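Local coordinates for aminoglycoside N(6')-acetyltransferase type 1 (Salmonella choleraesuis, PDB 2VBQ), which transfers the acetyl group of acetyl-CoA to the 6'-amino group of aminoglycoside antibiotics, and so confers resistance to them, at residues R35-R38 / K39-W42; D85-N88 / G89-S92; F102-P105 / S106-Q109; L116-A119 / V120-G124; E139-I142 / S143-V146. One frame throughout, in Å; residues are numbered along the deposited sequence.

Overall arrangement
All five contacts are local, each joining side chains and backbone a few residues apart in one unbroken piece of chain; they follow one another in series, and none nests in or crosses another. Contact 1 ends the helix 31-41, contact 2 is a turn in the loop joining strands 73-83 and 95-103, and contact 3 follows the latter strand into the loop before helix 112-126. Contact 4 lies within that helix, and contact 5 starts helix 141-149. Contacts 1 and 3 touch, Leu37, Gln40 and Leu41 meeting Phe102 and Leu104; Val103 of contact 3 reaches Leu116 of contact 4. Contact 2 stands apart at the dimer interface, its centre about 28 Å from that of contact 1.

Contact 1: R35-R38 / K39-W42; sequences RGLR and KQLW
With CG of Arg38 roughly trans to its backbone N (chi1 -151°) and the chain stretched out to NE, while CG of Trp42 lies beside its own N (chi1 -68°), the arginine passes along the rim of the indole. Arg38 CG meets Trp42 CE3 at 3.7 Å, and Arg38 NE stands at the ring edge, in its plane, 3.7 Å from Trp42 CZ3. The same CZ3 lies over one face of the guanidinium, and the two planes are 84° apart, an edge-to-face meeting in which a benzo corner of the indole points at the flat cation. What holds the guanidinium is outside this turn: NE forms a salt bridge with Asp79, and NH1 one with Asp53 and a hydrogen bond with His50. Arginine suits a place with two acidic partners, since its guanidinium offers several N-H groups.

The backbone changes its bonding as the helix closes. Gln40 N is bonded to Leu37 O (2.9 Å), which also accepts from Leu41 N (3.1 Å). Gly36 O receives instead Gln40 NE2 (3.0 Å) along an almost straight N-H line, with the oxygen in the plane of the amide but the nitrogen above that of the carbonyl. Glutamine fits here because its extended chain carries an amide N-H back to a carbonyl four residues earlier. Lys39 CD lies against Arg35 O (3.2 Å). Finally Trp42 N bonds Arg38 O (3.0 Å), and Trp42 is where the chain leaves helical geometry. The arrangement is a helix C-terminal end that presents Trp42 to the substrate site of this GNAT fold, with Arg38 and Leu41 also lining the pocket of the bisubstrate analogue.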
loop_
_atom_site.group_PDB
_atom_site.type_symbol
_atom_site.label_atom_id
_atom_site.label_comp_id
_atom_site.label_asym_id
_atom_site.label_seq_id
_atom_site.Cartn_x
_atom_site.Cartn_y
_atom_site.Cartn_z
ATOM N N ARG A 35 21.130 -5.816 9.317
ATOM C CA ARG A 35 21.476 -4.396 9.379
ATOM C C ARG A 35 22.660 -4.045 8.428
ATOM O O ARG A 35 22.638 -3.017 7.761
ATOM C CB ARG A 35 21.835 -3.988 10.820
ATOM C CG ARG A 35 20.720 -4.037 11.883
ATOM C CD ARG A 35 21.238 -3.292 13.173
ATOM N NE ARG A 35 20.861 -3.987 14.410
ATOM C CZ ARG A 35 21.713 -4.655 15.193
ATOM N NH1 ARG A 35 23.011 -4.715 14.892
ATOM N NH2 ARG A 35 21.272 -5.262 16.291
ATOM N N GLY A 36 23.664 -4.917 8.338
ATOM C CA GLY A 36 24.816 -4.659 7.447
ATOM C C GLY A 36 24.427 -4.540 5.975
ATOM O O GLY A 36 24.959 -3.689 5.238
ATOM N N LEU A 37 23.491 -5.385 5.546
ATOM C CA LEU A 37 22.978 -5.366 4.183
ATOM C C LEU A 37 21.955 -4.258 3.933
ATOM O O LEU A 37 21.974 -3.592 2.895
ATOM C CB LEU A 37 22.350 -6.731 3.862
ATOM C CG LEU A 37 23.341 -7.834 3.553
ATOM C CD1 LEU A 37 22.673 -9.210 3.715
ATOM C CD2 LEU A 37 23.982 -7.632 2.133
ATOM N N ARG A 38 21.058 -4.066 4.899
ATOM C CA ARG A 38 19.997 -3.065 4.779
ATOM C C ARG A 38 20.538 -1.648 4.566
ATOM O O ARG A 38 19.961 -0.840 3.826
ATOM C CB ARG A 38 19.095 -3.131 6.014
ATOM C CG ARG A 38 17.657 -2.711 5.745
ATOM C CD ARG A 38 16.879 -3.106 6.939
ATOM N NE ARG A 38 15.440 -2.907 6.864
ATOM C CZ ARG A 38 14.780 -1.944 7.500
ATOM N NH1 ARG A 38 15.438 -1.045 8.228
ATOM N NH2 ARG A 38 13.454 -1.882 7.404
ATOM N N LYS A 39 21.670 -1.352 5.202
ATOM C CA LYS A 39 22.287 -0.040 5.068
ATOM C C LYS A 39 22.871 0.162 3.674
ATOM O O LYS A 39 23.136 1.308 3.261
ATOM C CB LYS A 39 23.347 0.157 6.161
ATOM C CG LYS A 39 22.714 0.313 7.530
ATOM C CD LYS A 39 23.638 -0.079 8.685
ATOM C CE LYS A 39 23.395 0.844 9.857
ATOM N NZ LYS A 39 23.137 0.097 11.130
ATOM N N GLN A 40 23.083 -0.937 2.949
ATOM C CA GLN A 40 23.535 -0.835 1.572
ATOM C C GLN A 40 22.374 -0.703 0.584
ATOM O O GLN A 40 22.515 -0.058 -0.454
ATOM C CB GLN A 40 24.437 -1.999 1.188
ATOM C CG GLN A 40 25.687 -2.115 2.047
ATOM C CD GLN A 40 26.478 -3.386 1.756
ATOM O OE1 GLN A 40 27.075 -3.522 0.673
ATOM N NE2 GLN A 40 26.483 -4.327 2.726
ATOM N N LEU A 41 21.224 -1.299 0.895
ATOM C CA LEU A 41 20.058 -1.086 0.050
ATOM C C LEU A 41 19.578 0.372 0.183
ATOM O O LEU A 41 19.277 1.039 -0.824
ATOM C CB LEU A 41 18.913 -2.060 0.370
ATOM C CG LEU A 41 17.593 -1.827 -0.385
ATOM C CD1 LEU A 41 17.775 -1.913 -1.919
ATOM C CD2 LEU A 41 16.517 -2.790 0.091
ATOM N N TRP A 42 19.526 0.843 1.428
ATOM C CA TRP A 42 19.034 2.168 1.754
ATOM C C TRP A 42 20.137 2.968 2.479
ATOM O O TRP A 42 20.096 3.107 3.707
ATOM C CB TRP A 42 17.766 2.048 2.628
ATOM C CG TRP A 42 16.559 1.479 1.913
ATOM C CD1 TRP A 42 16.010 1.942 0.751
ATOM C CD2 TRP A 42 15.726 0.371 2.334
ATOM N NE1 TRP A 42 14.919 1.181 0.406
ATOM C CE2 TRP A 42 14.713 0.219 1.356
ATOM C CE3 TRP A 42 15.756 -0.520 3.424
ATOM C CZ2 TRP A 42 13.719 -0.777 1.439
ATOM C CZ3 TRP A 42 14.771 -1.527 3.502
ATOM C CH2 TRP A 42 13.764 -1.637 2.510
#

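Contact 2: D85-N88 / G89-S92; sequences DYVN and GCDS
Val87 to Cys90 form a type II beta turn, with Gly89 at a positive phi of 84° that glycine adopts easily, closed by Cys90 N donating to Val87 O at 3.1 Å. Val87 and Cys90, the first and last residues of the turn, also meet through their side chains: a chi1 of -176° sets Val87 CG1 beside the carbonyl carbon, 3.9 Å from Cys90 SG. Both are small and apolar enough for a buried place, where they pack on Ala133 of strand 131-136 and on Val95 of strand 95-103.

The ring of Tyr86 reaches across the turn, CE1 coming to 4.0 Å from Cys90 O. One water joins the two more firmly, 2.7 Å from Tyr86 OH and 2.8 Å from Cys90 O, to which it donates. A second water links the flanks, accepting from Val87 N and donating to Ser92 O at 2.8 Å. Asn88 swings the other way, its ND2 bonded to Glu156 of the same chain and to Asp135 of the second subunit.

Tyr86 OH also hydrogen-bonds N50 of the bound bisubstrate analogue, so the hydroxyl is held between water and inhibitor. The water bridge therefore couples the turn's backbone to a substrate-binding tyrosine, and probably steadies its hydroxyl.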
loop_
_atom_site.group_PDB
_atom_site.type_symbol
_atom_site.label_atom_id
_atom_site.label_comp_id
_atom_site.label_asym_id
_atom_site.label_seq_id
_atom_site.Cartn_x
_atom_site.Cartn_y
_atom_site.Cartn_z
ATOM N N ASP A 85 -3.994 -3.392 4.772
ATOM C CA ASP A 85 -4.411 -2.188 4.025
ATOM C C ASP A 85 -4.698 -2.626 2.575
ATOM O O ASP A 85 -4.154 -3.640 2.105
ATOM C CB ASP A 85 -3.312 -1.124 3.954
ATOM C CG ASP A 85 -2.925 -0.528 5.307
ATOM O OD1 ASP A 85 -3.606 -0.712 6.332
ATOM O OD2 ASP A 85 -1.885 0.157 5.333
ATOM N N TYR A 86 -5.559 -1.883 1.885
ATOM C CA TYR A 86 -5.721 -2.087 0.447
ATOM C C TYR A 86 -4.339 -2.098 -0.204
ATOM O O TYR A 86 -3.527 -1.180 0.034
ATOM C CB TYR A 86 -6.562 -0.963 -0.188
ATOM C CG TYR A 86 -6.500 -1.035 -1.692
ATOM C CD1 TYR A 86 -7.219 -2.021 -2.390
ATOM C CD2 TYR A 86 -5.680 -0.173 -2.419
ATOM C CE1 TYR A 86 -7.142 -2.125 -3.774
ATOM C CE2 TYR A 86 -5.598 -0.278 -3.821
ATOM C CZ TYR A 86 -6.333 -1.250 -4.472
ATOM O OH TYR A 86 -6.250 -1.351 -5.847
ATOM N N VAL A 87 -4.065 -3.127 -1.012
ATOM C CA VAL A 87 -2.863 -3.154 -1.841
ATOM C C VAL A 87 -3.237 -2.958 -3.333
ATOM O O VAL A 87 -4.059 -3.706 -3.888
ATOM C CB VAL A 87 -2.039 -4.468 -1.671
ATOM C CG1 VAL A 87 -0.740 -4.398 -2.494
ATOM C CG2 VAL A 87 -1.718 -4.738 -0.175
ATOM N N ASN A 88 -2.617 -1.964 -3.956
ATOM C CA ASN A 88 -2.815 -1.678 -5.377
ATOM C C ASN A 88 -2.680 -2.920 -6.241
ATOM O O ASN A 88 -1.672 -3.653 -6.133
ATOM C CB ASN A 88 -1.848 -0.580 -5.863
ATOM C CG ASN A 88 -2.014 0.740 -5.120
ATOM O OD1 ASN A 88 -1.678 0.847 -3.936
ATOM N ND2 ASN A 88 -2.515 1.769 -5.825
ATOM N N GLY A 89 -3.709 -3.160 -7.063
ATOM C CA GLY A 89 -3.740 -4.247 -8.033
ATOM C C GLY A 89 -4.182 -5.598 -7.508
ATOM O O GLY A 89 -4.282 -6.546 -8.269
ATOM N N CYS A 90 -4.434 -5.684 -6.195
ATOM C CA CYS A 90 -4.857 -6.931 -5.548
ATOM C C CYS A 90 -6.362 -6.953 -5.326
ATOM O O CYS A 90 -6.969 -5.907 -5.177
ATOM C CB CYS A 90 -4.106 -7.116 -4.213
ATOM S SG CYS A 90 -2.311 -7.357 -4.451
ATOM N N ASP A 91 -6.941 -8.150 -5.287
ATOM C CA ASP A 91 -8.379 -8.339 -5.067
ATOM C C ASP A 91 -8.703 -8.928 -3.717
ATOM O O ASP A 91 -9.866 -8.913 -3.306
ATOM C CB ASP A 91 -8.994 -9.249 -6.143
ATOM C CG ASP A 91 -8.743 -8.747 -7.529
ATOM O OD1 ASP A 91 -8.976 -7.539 -7.789
ATOM O OD2 ASP A 91 -8.312 -9.566 -8.377
ATOM N N SER A 92 -7.708 -9.465 -3.020
ATOM C CA SER A 92 -7.990 -10.114 -1.738
ATOM C C SER A 92 -7.219 -9.457 -0.608
ATOM O O SER A 92 -6.432 -8.539 -0.850
ATOM C CB SER A 92 -7.719 -11.628 -1.808
ATOM O OG SER A 92 -6.373 -11.875 -2.169
HETATM O O HOH W 1 -7.139 -3.706 -6.875
HETATM O O HOH W 2 -5.734 -5.831 -0.879
#

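Contact 3: F102-P105 / S106-Q109; sequences FVLP and SFRQ
The loop between strand 95-103 and helix 112-126 opens the acetyl-CoA-binding signature of the GNAT fold, whose first residue, Arg108, folds back to grip Val103 at the strand's end. Arg108 NE donates to Val103 O at 2.7 Å with the oxygen in the guanidinium plane, and NH2 adds a weak bond to the same oxygen at 3.0 Å. The side chain leaves with CG beside its backbone N (chi1 -80°) and runs extended to NE, and this carries the flat group back over the turn. Pro105 lies alongside, pointing the same way: its CA covers one face of the guanidinium and its CD is 3.7 Å from Arg108 NH2. At the guanidinium edge, in its plane, Phe102 CE1 stands 3.4 Å from Arg108 NH2, ring and guanidinium planes 86° apart.

In the turn itself, Phe107 N bonds Leu104 O at 2.9 Å, while the bond from Arg108 N to Pro105 O is weak and long. Leu104 and Phe107 point the same way, Leu104 CB meeting the ring edge at Phe107 CD2 (3.8 Å). A rigid proline fits the bend after the strand.

Val103 N and Gln109 N both hydrogen-bond the bound bisubstrate analogue, and Arg108 lines its pocket. The NE bond, helped by the weak one from NH2, and Pro105 over one face would restrain the rotation of the guanidinium, and the carbonyl oxygen would be expected to stabilise its positive charge.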
loop_
_atom_site.group_PDB
_atom_site.type_symbol
_atom_site.label_atom_id
_atom_site.label_comp_id
_atom_site.label_asym_id
_atom_site.label_seq_id
_atom_site.Cartn_x
_atom_site.Cartn_y
_atom_site.Cartn_z
ATOM N N PHE A 102 17.477 -6.904 -1.743
ATOM C CA PHE A 102 18.825 -6.487 -2.114
ATOM C C PHE A 102 19.752 -7.680 -2.086
ATOM O O PHE A 102 19.733 -8.465 -1.131
ATOM C CB PHE A 102 19.333 -5.402 -1.147
ATOM C CG PHE A 102 20.801 -5.039 -1.349
ATOM C CD1 PHE A 102 21.179 -4.060 -2.289
ATOM C CD2 PHE A 102 21.791 -5.666 -0.595
ATOM C CE1 PHE A 102 22.573 -3.723 -2.475
ATOM C CE2 PHE A 102 23.154 -5.350 -0.772
ATOM C CZ PHE A 102 23.533 -4.374 -1.711
ATOM N N VAL A 103 20.566 -7.816 -3.126
ATOM C CA VAL A 103 21.606 -8.838 -3.188
ATOM C C VAL A 103 22.912 -8.116 -3.495
ATOM O O VAL A 103 22.919 -7.212 -4.343
ATOM C CB VAL A 103 21.313 -9.919 -4.276
ATOM C CG1 VAL A 103 22.476 -10.925 -4.425
ATOM C CG2 VAL A 103 20.000 -10.659 -3.969
ATOM N N LEU A 104 23.980 -8.462 -2.776
ATOM C CA LEU A 104 25.280 -7.801 -2.991
ATOM C C LEU A 104 25.690 -7.894 -4.460
ATOM O O LEU A 104 25.510 -8.955 -5.077
ATOM C CB LEU A 104 26.371 -8.460 -2.139
ATOM C CG LEU A 104 26.337 -8.140 -0.639
ATOM C CD1 LEU A 104 27.236 -9.080 0.116
ATOM C CD2 LEU A 104 26.734 -6.706 -0.375
ATOM N N PRO A 105 26.248 -6.797 -5.015
ATOM C CA PRO A 105 26.690 -6.760 -6.429
ATOM C C PRO A 105 27.416 -8.031 -6.902
ATOM O O PRO A 105 27.021 -8.584 -7.929
ATOM C CB PRO A 105 27.567 -5.506 -6.490
ATOM C CG PRO A 105 26.902 -4.589 -5.514
ATOM C CD PRO A 105 26.471 -5.492 -4.352
ATOM N N SER A 106 28.367 -8.548 -6.111
ATOM C CA SER A 106 29.208 -9.672 -6.530
ATOM C C SER A 106 28.471 -11.003 -6.578
ATOM O O SER A 106 28.979 -11.971 -7.164
ATOM C CB SER A 106 30.448 -9.828 -5.643
ATOM O OG SER A 106 31.258 -8.669 -5.694
ATOM N N PHE A 107 27.303 -11.061 -5.930
ATOM C CA PHE A 107 26.519 -12.306 -5.851
ATOM C C PHE A 107 25.232 -12.313 -6.706
ATOM O O PHE A 107 24.421 -13.233 -6.588
ATOM C CB PHE A 107 26.213 -12.655 -4.372
ATOM C CG PHE A 107 27.447 -12.889 -3.542
ATOM C CD1 PHE A 107 28.008 -14.148 -3.453
ATOM C CD2 PHE A 107 28.067 -11.837 -2.875
ATOM C CE1 PHE A 107 29.174 -14.376 -2.691
ATOM C CE2 PHE A 107 29.238 -12.042 -2.129
ATOM C CZ PHE A 107 29.790 -13.318 -2.041
ATOM N N ARG A 108 25.088 -11.317 -7.582
ATOM C CA ARG A 108 23.892 -11.123 -8.416
ATOM C C ARG A 108 23.803 -12.063 -9.619
ATOM O O ARG A 108 24.826 -12.576 -10.091
ATOM C CB ARG A 108 23.788 -9.656 -8.856
ATOM C CG ARG A 108 23.221 -8.780 -7.762
ATOM C CD ARG A 108 23.166 -7.321 -8.123
ATOM N NE ARG A 108 23.038 -6.492 -6.922
ATOM C CZ ARG A 108 23.206 -5.169 -6.882
ATOM N NH1 ARG A 108 23.464 -4.473 -7.995
ATOM N NH2 ARG A 108 23.115 -4.530 -5.718
ATOM N N GLN A 109 22.580 -12.301 -10.098
ATOM C CA GLN A 109 22.312 -13.204 -11.245
ATOM C C GLN A 109 22.753 -14.652 -10.979
ATOM O O GLN A 109 23.240 -15.339 -11.874
ATOM C CB GLN A 109 22.926 -12.673 -12.567
ATOM C CG GLN A 109 22.662 -11.180 -12.836
ATOM C CD GLN A 109 22.896 -10.756 -14.302
ATOM O OE1 GLN A 109 22.316 -11.325 -15.234
ATOM N NE2 GLN A 109 23.703 -9.720 -14.491
#

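Contact 4: L116-A119 / V120-G124; sequences LIAA and VQRWG
One face of the Arg122 guanidinium lies over the helix backbone a turn earlier, above Ala118 O and Ala119 CA, both displaced toward the rim of the group. Arg122 NH1 is 3.6 Å from Ala119 CA and 3.8 Å from Ala119 CB, while NH2 comes to 4.1 Å from Ala118 CB. The chain starts out fully extended at chi1 (-174°), then bends at chi3 (-47°), and this bend lays the plane back along the helix instead of out from it. The methyl groups of Ala118 and Ala119 are small and let the guanidinium lie close to the backbone. Its NH2 does not bond Ala118 O, but a carbonyl oxygen over the face of the cation is probably mildly favourable. Arg122 CB sits 3.3 Å from the same oxygen.

Ordinary helical bonding runs underneath: from Leu116 to Trp123 each backbone N-H of the second segment's first four residues donates to the carbonyl four residues earlier, as Gln121 N does to Ile117 O at 2.8 Å. Val120 CG2 lies near Leu116 O.

Helix 112-126 is the crossover of a beta-alpha-beta unit between the parallel strands 95-103 and 131-136. Its apolar side packs on the sheet: Leu116 and Ile117 on Ile101, Val120 on Met132, Val96 and Phe66, and the broad indole of Trp123 on Ala80 and Ile82 of strand 73-83. Gln121 reaches Cys165 of the second subunit.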
loop_
_atom_site.group_PDB
_atom_site.type_symbol
_atom_site.label_atom_id
_atom_site.label_comp_id
_atom_site.label_asym_id
_atom_site.label_seq_id
_atom_site.Cartn_x
_atom_site.Cartn_y
_atom_site.Cartn_z
ATOM N N LEU A 116 15.137 -15.888 -2.176
ATOM C CA LEU A 116 14.590 -14.958 -1.184
ATOM C C LEU A 116 13.064 -14.774 -1.359
ATOM O O LEU A 116 12.304 -14.872 -0.399
ATOM C CB LEU A 116 15.294 -13.595 -1.267
ATOM C CG LEU A 116 16.670 -13.524 -0.596
ATOM C CD1 LEU A 116 17.454 -12.262 -1.076
ATOM C CD2 LEU A 116 16.494 -13.540 0.960
ATOM N N ILE A 117 12.632 -14.525 -2.593
ATOM C CA ILE A 117 11.215 -14.301 -2.890
ATOM C C ILE A 117 10.366 -15.585 -2.671
ATOM O O ILE A 117 9.229 -15.514 -2.190
ATOM C CB ILE A 117 11.054 -13.670 -4.325
ATOM C CG1 ILE A 117 11.510 -12.204 -4.272
ATOM C CG2 ILE A 117 9.597 -13.754 -4.865
ATOM C CD1 ILE A 117 11.754 -11.561 -5.630
ATOM N N ALA A 118 10.942 -16.741 -2.997
ATOM C CA ALA A 118 10.322 -18.033 -2.690
ATOM C C ALA A 118 10.048 -18.207 -1.189
ATOM O O ALA A 118 8.985 -18.731 -0.802
ATOM C CB ALA A 118 11.165 -19.166 -3.225
ATOM N N ALA A 119 10.995 -17.763 -0.352
ATOM C CA ALA A 119 10.837 -17.775 1.103
ATOM C C ALA A 119 9.730 -16.813 1.570
ATOM O O ALA A 119 8.932 -17.177 2.451
ATOM C CB ALA A 119 12.171 -17.439 1.805
ATOM N N VAL A 120 9.708 -15.590 1.025
ATOM C CA VAL A 120 8.617 -14.621 1.312
ATOM C C VAL A 120 7.248 -15.228 0.952
ATOM O O VAL A 120 6.301 -15.147 1.743
ATOM C CB VAL A 120 8.794 -13.272 0.524
ATOM C CG1 VAL A 120 7.492 -12.411 0.575
ATOM C CG2 VAL A 120 10.010 -12.484 1.023
ATOM N N GLN A 121 7.148 -15.777 -0.261
ATOM C CA GLN A 121 5.930 -16.479 -0.724
ATOM C C GLN A 121 5.470 -17.600 0.204
ATOM O O GLN A 121 4.273 -17.682 0.547
ATOM C CB GLN A 121 6.100 -17.017 -2.157
ATOM C CG GLN A 121 4.775 -17.537 -2.759
ATOM C CD GLN A 121 4.921 -18.036 -4.181
ATOM O OE1 GLN A 121 5.644 -17.456 -4.989
ATOM N NE2 GLN A 121 4.233 -19.125 -4.492
ATOM N N ARG A 122 6.414 -18.453 0.601
ATOM C CA ARG A 122 6.192 -19.564 1.542
ATOM C C ARG A 122 5.627 -19.026 2.875
ATOM O O ARG A 122 4.595 -19.487 3.370
ATOM C CB ARG A 122 7.524 -20.315 1.757
ATOM C CG ARG A 122 7.495 -21.609 2.607
ATOM C CD ARG A 122 8.929 -22.185 2.791
ATOM N NE ARG A 122 9.626 -22.202 1.493
ATOM C CZ ARG A 122 10.843 -21.711 1.218
ATOM N NH1 ARG A 122 11.615 -21.172 2.166
ATOM N NH2 ARG A 122 11.294 -21.777 -0.032
ATOM N N TRP A 123 6.296 -18.013 3.431
ATOM C CA TRP A 123 5.828 -17.343 4.633
ATOM C C TRP A 123 4.380 -16.788 4.473
ATOM O O TRP A 123 3.492 -17.033 5.325
ATOM C CB TRP A 123 6.828 -16.232 5.035
ATOM C CG TRP A 123 6.445 -15.472 6.266
ATOM C CD1 TRP A 123 6.395 -15.957 7.552
ATOM C CD2 TRP A 123 6.081 -14.092 6.339
ATOM N NE1 TRP A 123 6.011 -14.961 8.407
ATOM C CE2 TRP A 123 5.805 -13.807 7.690
ATOM C CE3 TRP A 123 5.945 -13.069 5.391
ATOM C CZ2 TRP A 123 5.392 -12.538 8.122
ATOM C CZ3 TRP A 123 5.552 -11.806 5.815
ATOM C CH2 TRP A 123 5.287 -11.546 7.185
ATOM N N GLY A 124 4.138 -16.062 3.395
ATOM C CA GLY A 124 2.815 -15.473 3.191
ATOM C C GLY A 124 1.732 -16.523 2.939
ATOM O O GLY A 124 0.580 -16.390 3.407
#

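Contact 5: E139-I142 / S143-V146; sequences ENTI and SQKV
Starting at its CB, 4.0 Å from Ser143 CB, the side chain of Asn140 follows a chi1 of -173°, which points CG away from its own backbone N and brings the amide over Ser143 in the first turn of helix 141-149. CG packs on Ser143 CB at 3.3 Å. At the tip OD1 accepts from Ser143 N at 2.9 Å, the donor standing well above the plane of the side-chain carbonyl (51° out of it), and ND2 hydrogen-bonds O49 of the bound bisubstrate analogue. Asparagine suits the place because one amide offers an acceptor to the helix and a donor to the ligand.

The backbone of Asn140 is used as well: its O receives Gln144 N (3.2 Å) and, weakly, Gln144 NE2. Farther on, Lys145 N bonds Thr141 O at 3.0 Å and Val146 N bonds Ile142 O at 2.8 Å, while the beta-branched Ile142 and Val146 meet through their CG2 methyls at 4.0 Å. Ser143 directs its hydroxyl to Thr136 on the neighbouring strand.

This is a classic asparagine N-cap, meeting an N-H that the first helical turn cannot satisfy by itself, and here the capping residue also belongs to the acetyl-CoA site of the GNAT fold.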
loop_
_atom_site.group_PDB
_atom_site.type_symbol
_atom_site.label_atom_id
_atom_site.label_comp_id
_atom_site.label_asym_id
_atom_site.label_seq_id
_atom_site.Cartn_x
_atom_site.Cartn_y
_atom_site.Cartn_z
ATOM N N GLU A 139 11.798 3.802 -13.099
ATOM C CA GLU A 139 13.191 3.987 -13.506
ATOM C C GLU A 139 14.058 2.746 -13.297
ATOM O O GLU A 139 15.098 2.610 -13.923
ATOM C CB GLU A 139 13.809 5.161 -12.735
ATOM C CG GLU A 139 13.205 6.518 -13.112
ATOM C CD GLU A 139 13.574 7.626 -12.140
ATOM O OE1 GLU A 139 14.629 7.528 -11.457
ATOM O OE2 GLU A 139 12.798 8.607 -12.057
ATOM N N ASN A 140 13.653 1.858 -12.398
ATOM C CA ASN A 140 14.492 0.697 -12.055
ATOM C C ASN A 140 14.159 -0.471 -12.967
ATOM O O ASN A 140 13.338 -1.333 -12.627
ATOM C CB ASN A 140 14.312 0.324 -10.571
ATOM C CG ASN A 140 15.281 -0.752 -10.113
ATOM O OD1 ASN A 140 15.819 -1.520 -10.920
ATOM N ND2 ASN A 140 15.478 -0.836 -8.803
ATOM N N THR A 141 14.793 -0.490 -14.144
ATOM C CA THR A 141 14.420 -1.454 -15.172
ATOM C C THR A 141 14.860 -2.872 -14.803
ATOM O O THR A 141 14.154 -3.819 -15.109
ATOM C CB THR A 141 14.961 -1.047 -16.574
ATOM O OG1 THR A 141 16.343 -0.727 -16.457
ATOM C CG2 THR A 141 14.231 0.189 -17.098
ATOM N N ILE A 142 15.989 -3.017 -14.108
ATOM C CA ILE A 142 16.452 -4.353 -13.678
ATOM C C ILE A 142 15.414 -4.976 -12.723
ATOM O O ILE A 142 15.028 -6.146 -12.868
ATOM C CB ILE A 142 17.860 -4.317 -13.036
ATOM C CG1 ILE A 142 18.943 -4.119 -14.124
ATOM C CG2 ILE A 142 18.152 -5.628 -12.255
ATOM C CD1 ILE A 142 20.313 -3.796 -13.564
ATOM N N SER A 143 14.935 -4.170 -11.780
ATOM C CA SER A 143 13.897 -4.633 -10.854
ATOM C C SER A 143 12.637 -5.084 -11.581
ATOM O O SER A 143 12.063 -6.099 -11.232
ATOM C CB SER A 143 13.535 -3.577 -9.819
ATOM O OG SER A 143 12.533 -4.120 -8.968
ATOM N N GLN A 144 12.200 -4.317 -12.577
ATOM C CA GLN A 144 11.022 -4.701 -13.372
ATOM C C GLN A 144 11.244 -6.069 -14.036
ATOM O O GLN A 144 10.418 -6.964 -13.915
ATOM C CB GLN A 144 10.705 -3.611 -14.404
ATOM C CG GLN A 144 10.411 -2.227 -13.760
ATOM C CD GLN A 144 10.457 -1.095 -14.759
ATOM O OE1 GLN A 144 9.965 -1.232 -15.883
ATOM N NE2 GLN A 144 11.049 0.030 -14.362
ATOM N N LYS A 145 12.385 -6.235 -14.703
ATOM C CA LYS A 145 12.748 -7.517 -15.345
ATOM C C LYS A 145 12.770 -8.685 -14.354
ATOM O O LYS A 145 12.218 -9.763 -14.616
ATOM C CB LYS A 145 14.115 -7.386 -16.032
ATOM C CG LYS A 145 14.082 -6.461 -17.260
ATOM C CD LYS A 145 15.483 -5.924 -17.561
ATOM C CE LYS A 145 15.502 -5.154 -18.884
ATOM N NZ LYS A 145 16.882 -4.687 -19.204
ATOM N N VAL A 146 13.392 -8.437 -13.197
ATOM C CA VAL A 146 13.428 -9.393 -12.101
ATOM C C VAL A 146 12.020 -9.783 -11.657
ATOM O O VAL A 146 11.704 -10.969 -11.567
ATOM C CB VAL A 146 14.266 -8.846 -10.883
ATOM C CG1 VAL A 146 14.118 -9.750 -9.654
ATOM C CG2 VAL A 146 15.737 -8.704 -11.258
#